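Long-range contact in extracellular ligand-binding receptor (Desulfohalobium retbaense DSM 5692, PDB 5ERE), which probably senses ketoleucine through a periplasmic leucine-binding-protein-like module joined to a tandem PAS sensor region that binds cytosine: residues A[230-242]-A[250-262]. Numbering follows the deposited sequence.
Sequences TYPSYNQDHPFMS and LEPGFFGVEAYDL. With COI (2-oxo-4-methylpentanoic acid), chain B.
Phe240, at the start of helix 239-248, lies against Val257 on helix 254-271 (CA atoms 7.6 Å apart), while the end of strand 228-232 passes the first turn of helix 254-271, Pro232 CA lying 7.8 Å from Phe254 CA. The contact joins strand 228-232 and two helices of the periplasmic-binding-protein fold. Phe240 and Tyr260 run past each other in opposite directions, each laying its CB over the other's ring: Tyr260 CB stands 3.7 Å from the Phe240 centroid and Phe240 CB 4.0 Å from that of Tyr260, with the planes inclined at 31°. With CG trans to the backbone N (chi1 170°), the Phe240 ring reaches the loop before helix 254-271, where CE2 meets Pro252 CG at 3.6 Å. His238 joins this aromatic cluster through CE1, which meets Tyr260 CE2, while its ND1 caps helix 239-248 by accepting from Phe240 N. Beyond the cluster, Tyr260 OH bonds to Glu31 of helix 15-32. Val257 divides its methyls: CG1 sits over the centre of the Tyr234 ring in a CH-pi contact, and CG2 touches Met241 CE, the methyl of a selenomethionine, at 3.7 Å. The hydroxyls of Tyr231 and Tyr234 share a hydrogen bond beside the start of helix 254-271. On that helix, Phe255 turns to the ketoleucine pocket, where its ring edge meets the ligand, CE1 lying 3.4 Å from the keto oxygen O3.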
ATOM      1  N   THR A 230       7.507   8.597  -1.053  1.00 42.49           N
ATOM      2  CA  THR A 230       7.394   7.150  -0.965  1.00 35.77           C
ATOM      3  C   THR A 230       8.628   6.501  -1.562  1.00 38.90           C
ATOM      4  O   THR A 230       9.219   7.016  -2.511  1.00 32.85           O
ATOM      5  CB  THR A 230       6.149   6.640  -1.651  1.00 37.35           C
ATOM      6  OG1 THR A 230       5.950   7.304  -2.897  1.00 40.62           O
ATOM      7  CG2 THR A 230       4.956   6.852  -0.771  1.00 37.59           C
ATOM      8  N   TYR A 231       9.038   5.373  -0.974  1.00 40.45           N
ATOM      9  CA  TYR A 231      10.290   4.746  -1.351  1.00 37.51           C
ATOM     10  C   TYR A 231      10.307   3.243  -0.932  1.00 33.42           C
ATOM     11  O   TYR A 231       9.776   2.895   0.121  1.00 35.20           O
ATOM     12  CB  TYR A 231      11.452   5.484  -0.706  1.00 39.85           C
ATOM     13  CG  TYR A 231      12.770   5.164  -1.326  1.00 35.03           C
ATOM     14  CD1 TYR A 231      13.141   5.745  -2.517  1.00 34.50           C
ATOM     15  CD2 TYR A 231      13.644   4.277  -0.713  1.00 40.07           C
ATOM     16  CE1 TYR A 231      14.340   5.437  -3.104  1.00 34.77           C
ATOM     17  CE2 TYR A 231      14.851   3.961  -1.282  1.00 32.06           C
ATOM     18  CZ  TYR A 231      15.196   4.533  -2.470  1.00 35.24           C
ATOM     19  OH  TYR A 231      16.392   4.214  -3.025  1.00 32.85           O
ATOM     20  N   PRO A 232      10.898   2.371  -1.760  1.00 30.20           N
ATOM     21  CA  PRO A 232      11.080   0.949  -1.333  1.00 29.38           C
ATOM     22  C   PRO A 232      11.773   0.791  -0.003  1.00 37.17           C
ATOM     23  O   PRO A 232      12.725   1.503   0.272  1.00 36.26           O
ATOM     24  CB  PRO A 232      11.935   0.346  -2.438  1.00 34.96           C
ATOM     25  CG  PRO A 232      11.721   1.245  -3.625  1.00 41.07           C
ATOM     26  CD  PRO A 232      11.510   2.630  -3.069  1.00 34.65           C
ATOM     27  N   SER A 233      11.311  -0.128   0.832  1.00 38.39           N
ATOM     28  CA  SER A 233      11.825  -0.170   2.200  1.00 31.90           C
ATOM     29  C   SER A 233      13.047  -1.066   2.458  1.00 39.99           C
ATOM     30  O   SER A 233      13.256  -1.453   3.597  1.00 52.90           O
ATOM     31  CB  SER A 233      10.729  -0.621   3.161  1.00 32.19           C
ATOM     32  OG  SER A 233      10.529  -1.995   3.054  1.00 44.24           O
ATOM     33  N   TYR A 234      13.868  -1.360   1.456  1.00 41.26           N
ATOM     34  CA  TYR A 234      15.019  -2.262   1.681  1.00 38.50           C
ATOM     35  C   TYR A 234      15.987  -1.626   2.677  1.00 36.91           C
ATOM     36  O   TYR A 234      16.148  -0.400   2.683  1.00 37.43           O
ATOM     37  CB  TYR A 234      15.740  -2.565   0.361  1.00 34.70           C
ATOM     38  CG  TYR A 234      16.305  -1.354  -0.335  1.00 37.97           C
ATOM     39  CD1 TYR A 234      17.497  -0.762   0.090  1.00 40.86           C
ATOM     40  CD2 TYR A 234      15.654  -0.798  -1.431  1.00 38.64           C
ATOM     41  CE1 TYR A 234      18.002   0.370  -0.551  1.00 41.50           C
ATOM     42  CE2 TYR A 234      16.163   0.316  -2.078  1.00 37.25           C
ATOM     43  CZ  TYR A 234      17.316   0.901  -1.640  1.00 42.22           C
ATOM     44  OH  TYR A 234      17.784   2.027  -2.300  1.00 46.80           O
ATOM     45  N   ASN A 235      16.656  -2.422   3.504  1.00 40.95           N
ATOM     46  CA  ASN A 235      17.668  -1.845   4.399  1.00 52.89           C
ATOM     47  C   ASN A 235      19.055  -1.767   3.773  1.00 44.27           C
ATOM     48  O   ASN A 235      19.323  -2.348   2.721  1.00 47.49           O
ATOM     49  CB  ASN A 235      17.750  -2.634   5.710  1.00 65.09           C
ATOM     50  CG  ASN A 235      18.132  -4.066   5.507  1.00 62.93           C
ATOM     51  OD1 ASN A 235      19.020  -4.390   4.724  1.00 70.67           O
ATOM     52  ND2 ASN A 235      17.460  -4.948   6.225  1.00 69.29           N
ATOM     53  N   GLN A 236      19.959  -1.100   4.477  1.00 61.59           N
ATOM     54  CA  GLN A 236      21.326  -0.889   4.009  1.00 65.08           C
ATOM     55  C   GLN A 236      22.262  -2.035   4.322  1.00 57.74           C
ATOM     56  O   GLN A 236      23.445  -1.951   4.062  1.00 66.89           O
ATOM     57  CB  GLN A 236      21.890   0.388   4.629  1.00 70.83           C
ATOM     58  CG  GLN A 236      20.990   1.597   4.429  1.00 74.09           C
ATOM     59  CD  GLN A 236      20.644   1.827   2.973  1.00 79.72           C
ATOM     60  OE1 GLN A 236      21.469   1.595   2.083  1.00 77.70           O
ATOM     61  NE2 GLN A 236      19.410   2.282   2.715  1.00 82.48           N
ATOM     62  N   ASP A 237      21.750  -3.123   4.868  1.00 56.32           N
ATOM     63  CA  ASP A 237      22.654  -4.139   5.387  1.00 61.51           C
ATOM     64  C   ASP A 237      23.180  -5.086   4.331  1.00 57.78           C
ATOM     65  O   ASP A 237      24.086  -5.871   4.598  1.00 60.53           O
ATOM     66  CB  ASP A 237      21.966  -4.922   6.500  1.00 70.52           C
ATOM     67  CG  ASP A 237      21.731  -4.065   7.741  1.00 86.85           C
ATOM     68  OD1 ASP A 237      22.380  -2.997   7.858  1.00 84.33           O
ATOM     69  OD2 ASP A 237      20.902  -4.453   8.595  1.00 99.15           O
ATOM     70  N   HIS A 238      22.661  -5.000   3.120  1.00 51.55           N
ATOM     71  CA  HIS A 238      23.090  -5.933   2.092  1.00 51.97           C
ATOM     72  C   HIS A 238      24.517  -5.603   1.646  1.00 46.00           C
ATOM     73  O   HIS A 238      24.837  -4.431   1.490  1.00 46.49           O
ATOM     74  CB  HIS A 238      22.132  -5.887   0.897  1.00 39.01           C
ATOM     75  CG  HIS A 238      22.320  -7.023  -0.052  1.00 33.31           C
ATOM     76  ND1 HIS A 238      23.291  -7.019  -1.027  1.00 40.31           N
ATOM     77  CD2 HIS A 238      21.667  -8.202  -0.177  1.00 40.71           C
ATOM     78  CE1 HIS A 238      23.241  -8.154  -1.707  1.00 41.62           C
ATOM     79  NE2 HIS A 238      22.259  -8.886  -1.213  1.00 43.98           N
ATOM     80  N   PRO A 239      25.374  -6.624   1.442  1.00 39.81           N
ATOM     81  CA  PRO A 239      26.760  -6.427   1.003  1.00 35.80           C
ATOM     82  C   PRO A 239      26.976  -5.614  -0.275  1.00 40.52           C
ATOM     83  O   PRO A 239      28.076  -5.115  -0.470  1.00 40.55           O
ATOM     84  CB  PRO A 239      27.249  -7.861   0.767  1.00 38.96           C
ATOM     85  CG  PRO A 239      26.439  -8.670   1.678  1.00 45.35           C
ATOM     86  CD  PRO A 239      25.097  -8.059   1.669  1.00 42.53           C
ATOM     87  N   PHE A 240      25.972  -5.529  -1.142  1.00 39.02           N
ATOM     88  CA  PHE A 240      26.053  -4.725  -2.353  1.00 42.95           C
ATOM     89  C   PHE A 240      26.231  -3.238  -2.048  1.00 37.41           C
ATOM     90  O   PHE A 240      27.017  -2.596  -2.708  1.00 46.97           O
ATOM     91  CB  PHE A 240      24.798  -4.896  -3.206  1.00 47.60           C
ATOM     92  CG  PHE A 240      24.701  -3.908  -4.350  1.00 37.24           C
ATOM     93  CD1 PHE A 240      25.509  -4.035  -5.468  1.00 40.96           C
ATOM     94  CD2 PHE A 240      23.842  -2.845  -4.283  1.00 43.39           C
ATOM     95  CE1 PHE A 240      25.424  -3.114  -6.511  1.00 40.66           C
ATOM     96  CE2 PHE A 240      23.745  -1.942  -5.322  1.00 42.59           C
ATOM     97  CZ  PHE A 240      24.541  -2.086  -6.432  1.00 32.76           C
HETATM   98  N   MSE A 241      25.500  -2.717  -1.064  1.00 34.49           N
HETATM   99  CA  MSE A 241      25.586  -1.288  -0.666  1.00 36.01           C
HETATM  100  C   MSE A 241      27.041  -0.883  -0.443  1.00 40.61           C
HETATM  101  O   MSE A 241      27.566   0.026  -1.067  1.00 36.31           O
HETATM  102  CB  MSE A 241      24.831  -1.006   0.642  1.00 41.32           C
HETATM  103  CG  MSE A 241      23.464  -1.549   0.738  1.00 56.74           C
HETATM  104 SE   MSE A 241      22.402  -0.790  -0.648  0.80 81.22          SE
HETATM  105  CE  MSE A 241      21.832  -2.548  -1.202  1.00 37.54           C
ATOM    106  N   SER A 242      27.678  -1.623   0.449  1.00 37.39           N
ATOM    107  CA  SER A 242      29.071  -1.413   0.814  1.00 42.88           C
ATOM    108  C   SER A 242      30.076  -1.694  -0.282  1.00 41.60           C
ATOM    109  O   SER A 242      31.041  -0.945  -0.428  1.00 38.35           O
ATOM    110  CB  SER A 242      29.405  -2.277   2.025  1.00 43.12           C
ATOM    111  OG  SER A 242      30.755  -2.102   2.380  1.00 63.38           O
ATOM    112  N   LEU A 250      30.427   6.451  -3.628  1.00 40.76           N
ATOM    113  CA  LEU A 250      29.112   6.920  -3.206  1.00 42.90           C
ATOM    114  C   LEU A 250      28.170   5.719  -3.175  1.00 34.97           C
ATOM    115  O   LEU A 250      28.406   4.676  -3.822  1.00 39.16           O
ATOM    116  CB  LEU A 250      28.552   8.013  -4.131  1.00 43.14           C
ATOM    117  CG  LEU A 250      27.910   7.559  -5.470  1.00 36.48           C
ATOM    118  CD1 LEU A 250      27.396   8.772  -6.280  1.00 41.00           C
ATOM    119  CD2 LEU A 250      28.905   6.781  -6.275  1.00 36.33           C
ATOM    120  N   GLU A 251      27.118   5.895  -2.393  1.00 33.06           N
ATOM    121  CA  GLU A 251      26.126   4.895  -2.134  1.00 41.03           C
ATOM    122  C   GLU A 251      25.233   4.770  -3.358  1.00 36.76           C
ATOM    123  O   GLU A 251      24.957   5.760  -4.056  1.00 38.68           O
ATOM    124  CB  GLU A 251      25.321   5.254  -0.873  1.00 40.60           C
ATOM    125  N   PRO A 252      24.821   3.534  -3.667  1.00 37.81           N
ATOM    126  CA  PRO A 252      23.876   3.341  -4.766  1.00 35.21           C
ATOM    127  C   PRO A 252      22.461   3.619  -4.315  1.00 28.35           C
ATOM    128  O   PRO A 252      22.113   3.215  -3.209  1.00 39.59           O
ATOM    129  CB  PRO A 252      24.060   1.868  -5.111  1.00 35.25           C
ATOM    130  CG  PRO A 252      24.443   1.226  -3.795  1.00 39.81           C
ATOM    131  CD  PRO A 252      25.117   2.278  -2.958  1.00 37.86           C
ATOM    132  N   GLY A 253      21.657   4.287  -5.132  1.00 35.03           N
ATOM    133  CA  GLY A 253      20.249   4.418  -4.828  1.00 35.70           C
ATOM    134  C   GLY A 253      19.421   3.273  -5.388  1.00 39.37           C
ATOM    135  O   GLY A 253      19.949   2.217  -5.707  1.00 34.11           O
ATOM    136  N   PHE A 254      18.123   3.506  -5.525  1.00 38.76           N
ATOM    137  CA  PHE A 254      17.183   2.461  -5.914  1.00 31.18           C
ATOM    138  C   PHE A 254      17.589   1.761  -7.187  1.00 34.69           C
ATOM    139  O   PHE A 254      17.474   0.523  -7.313  1.00 34.13           O
ATOM    140  CB  PHE A 254      15.761   3.027  -6.134  1.00 33.20           C
ATOM    141  CG  PHE A 254      14.900   2.099  -6.899  1.00 33.45           C
ATOM    142  CD1 PHE A 254      14.323   1.018  -6.262  1.00 30.16           C
ATOM    143  CD2 PHE A 254      14.736   2.247  -8.261  1.00 31.24           C
ATOM    144  CE1 PHE A 254      13.571   0.094  -6.968  1.00 34.29           C
ATOM    145  CE2 PHE A 254      13.991   1.332  -8.977  1.00 32.27           C
ATOM    146  CZ  PHE A 254      13.410   0.253  -8.327  1.00 27.41           C
ATOM    147  N   PHE A 255      18.025   2.545  -8.159  1.00 33.56           N
ATOM    148  CA  PHE A 255      18.222   1.970  -9.476  1.00 34.21           C
ATOM    149  C   PHE A 255      19.410   1.018  -9.521  1.00 38.22           C
ATOM    150  O   PHE A 255      19.334   0.003 -10.182  1.00 35.73           O
ATOM    151  CB  PHE A 255      18.399   3.061 -10.499  1.00 32.99           C
ATOM    152  CG  PHE A 255      17.215   3.984 -10.574  1.00 37.83           C
ATOM    153  CD1 PHE A 255      16.155   3.688 -11.409  1.00 37.17           C
ATOM    154  CD2 PHE A 255      17.155   5.133  -9.778  1.00 28.42           C
ATOM    155  CE1 PHE A 255      15.034   4.532 -11.490  1.00 32.66           C
ATOM    156  CE2 PHE A 255      16.026   5.983  -9.847  1.00 32.52           C
ATOM    157  CZ  PHE A 255      14.969   5.671 -10.706  1.00 34.77           C
ATOM    158  N   GLY A 256      20.499   1.380  -8.854  1.00 35.81           N
ATOM    159  CA  GLY A 256      21.612   0.464  -8.653  1.00 34.23           C
ATOM    160  C   GLY A 256      21.191  -0.824  -7.961  1.00 34.90           C
ATOM    161  O   GLY A 256      21.528  -1.922  -8.411  1.00 34.13           O
ATOM    162  N   VAL A 257      20.464  -0.692  -6.859  1.00 35.00           N
ATOM    163  CA  VAL A 257      20.035  -1.843  -6.060  1.00 35.62           C
ATOM    164  C   VAL A 257      19.183  -2.777  -6.918  1.00 35.26           C
ATOM    165  O   VAL A 257      19.383  -4.005  -6.937  1.00 29.25           O
ATOM    166  CB  VAL A 257      19.230  -1.389  -4.809  1.00 36.51           C
ATOM    167  CG1 VAL A 257      18.547  -2.589  -4.096  1.00 27.90           C
ATOM    168  CG2 VAL A 257      20.109  -0.613  -3.862  1.00 38.01           C
ATOM    169  N   GLU A 258      18.237  -2.188  -7.628  1.00 30.24           N
ATOM    170  CA  GLU A 258      17.381  -2.924  -8.528  1.00 27.97           C
ATOM    171  C   GLU A 258      18.152  -3.628  -9.641  1.00 31.38           C
ATOM    172  O   GLU A 258      17.827  -4.754 -10.027  1.00 34.18           O
ATOM    173  CB  GLU A 258      16.342  -1.974  -9.181  1.00 30.00           C
ATOM    174  CG  GLU A 258      15.390  -2.684 -10.133  1.00 29.94           C
ATOM    175  CD  GLU A 258      14.446  -1.706 -10.885  1.00 37.09           C
ATOM    176  OE1 GLU A 258      14.953  -0.698 -11.455  1.00 38.89           O
ATOM    177  OE2 GLU A 258      13.219  -1.974 -10.902  1.00 37.02           O
ATOM    178  N   ALA A 259      19.103  -2.916 -10.218  1.00 30.01           N
ATOM    179  CA  ALA A 259      19.845  -3.430 -11.334  1.00 27.86           C
ATOM    180  C   ALA A 259      20.765  -4.576 -10.846  1.00 35.98           C
ATOM    181  O   ALA A 259      20.929  -5.562 -11.551  1.00 29.47           O
ATOM    182  CB  ALA A 259      20.637  -2.351 -11.996  1.00 36.80           C
ATOM    183  N   TYR A 260      21.294  -4.467  -9.629  1.00 29.42           N
ATOM    184  CA  TYR A 260      22.076  -5.531  -9.046  1.00 29.73           C
ATOM    185  C   TYR A 260      21.233  -6.811  -8.877  1.00 40.60           C
ATOM    186  O   TYR A 260      21.709  -7.913  -9.186  1.00 34.55           O
ATOM    187  CB  TYR A 260      22.672  -5.106  -7.674  1.00 30.74           C
ATOM    188  CG  TYR A 260      23.431  -6.206  -6.989  1.00 38.06           C
ATOM    189  CD1 TYR A 260      24.771  -6.424  -7.278  1.00 45.53           C
ATOM    190  CD2 TYR A 260      22.809  -7.042  -6.054  1.00 42.93           C
ATOM    191  CE1 TYR A 260      25.495  -7.466  -6.652  1.00 40.36           C
ATOM    192  CE2 TYR A 260      23.522  -8.081  -5.427  1.00 45.07           C
ATOM    193  CZ  TYR A 260      24.856  -8.277  -5.729  1.00 42.74           C
ATOM    194  OH  TYR A 260      25.569  -9.281  -5.102  1.00 49.77           O
ATOM    195  N   ASP A 261      20.004  -6.701  -8.370  1.00 40.37           N
ATOM    196  CA  ASP A 261      19.169  -7.905  -8.234  1.00 32.46           C
ATOM    197  C   ASP A 261      18.754  -8.501  -9.578  1.00 36.61           C
ATOM    198  O   ASP A 261      18.611  -9.738  -9.705  1.00 37.85           O
ATOM    199  CB  ASP A 261      17.914  -7.652  -7.410  1.00 34.72           C
ATOM    200  CG  ASP A 261      18.180  -7.606  -5.921  1.00 40.91           C
ATOM    201  OD1 ASP A 261      19.356  -7.746  -5.514  1.00 41.44           O
ATOM    202  OD2 ASP A 261      17.201  -7.421  -5.158  1.00 43.10           O
ATOM    203  N   LEU A 262      18.572  -7.666 -10.579  1.00 38.94           N
ATOM    204  CA  LEU A 262      18.339  -8.185 -11.912  1.00 37.27           C
ATOM    205  C   LEU A 262      19.507  -9.036 -12.386  1.00 34.95           C
ATOM    206  O   LEU A 262      19.293 -10.119 -12.924  1.00 35.55           O
ATOM    207  CB  LEU A 262      18.127  -7.068 -12.912  1.00 31.82           C
ATOM    208  CG  LEU A 262      18.250  -7.566 -14.362  1.00 41.29           C
ATOM    209  CD1 LEU A 262      17.159  -8.566 -14.618  1.00 43.85           C
ATOM    210  CD2 LEU A 262      18.110  -6.419 -15.276  1.00 49.55           C
TER
HETATM  211  C1  COI B 601      10.358   5.264 -14.125  1.00 36.97           C
HETATM  212  O1  COI B 601      10.015   5.414 -15.328  1.00 37.44           O
HETATM  213  O2  COI B 601       9.652   4.630 -13.302  1.00 38.38           O
HETATM  214  C2  COI B 601      11.677   5.809 -13.696  1.00 41.90           C
HETATM  215  O3  COI B 601      12.030   5.715 -12.536  1.00 38.78           O
HETATM  216  C3  COI B 601      12.518   6.426 -14.789  1.00 42.07           C
HETATM  217  C4  COI B 601      13.715   7.088 -14.205  1.00 50.08           C
HETATM  218  C5  COI B 601      14.772   7.140 -15.286  1.00 44.57           C
HETATM  219  C6  COI B 601      13.233   8.462 -13.759  1.00 45.60           C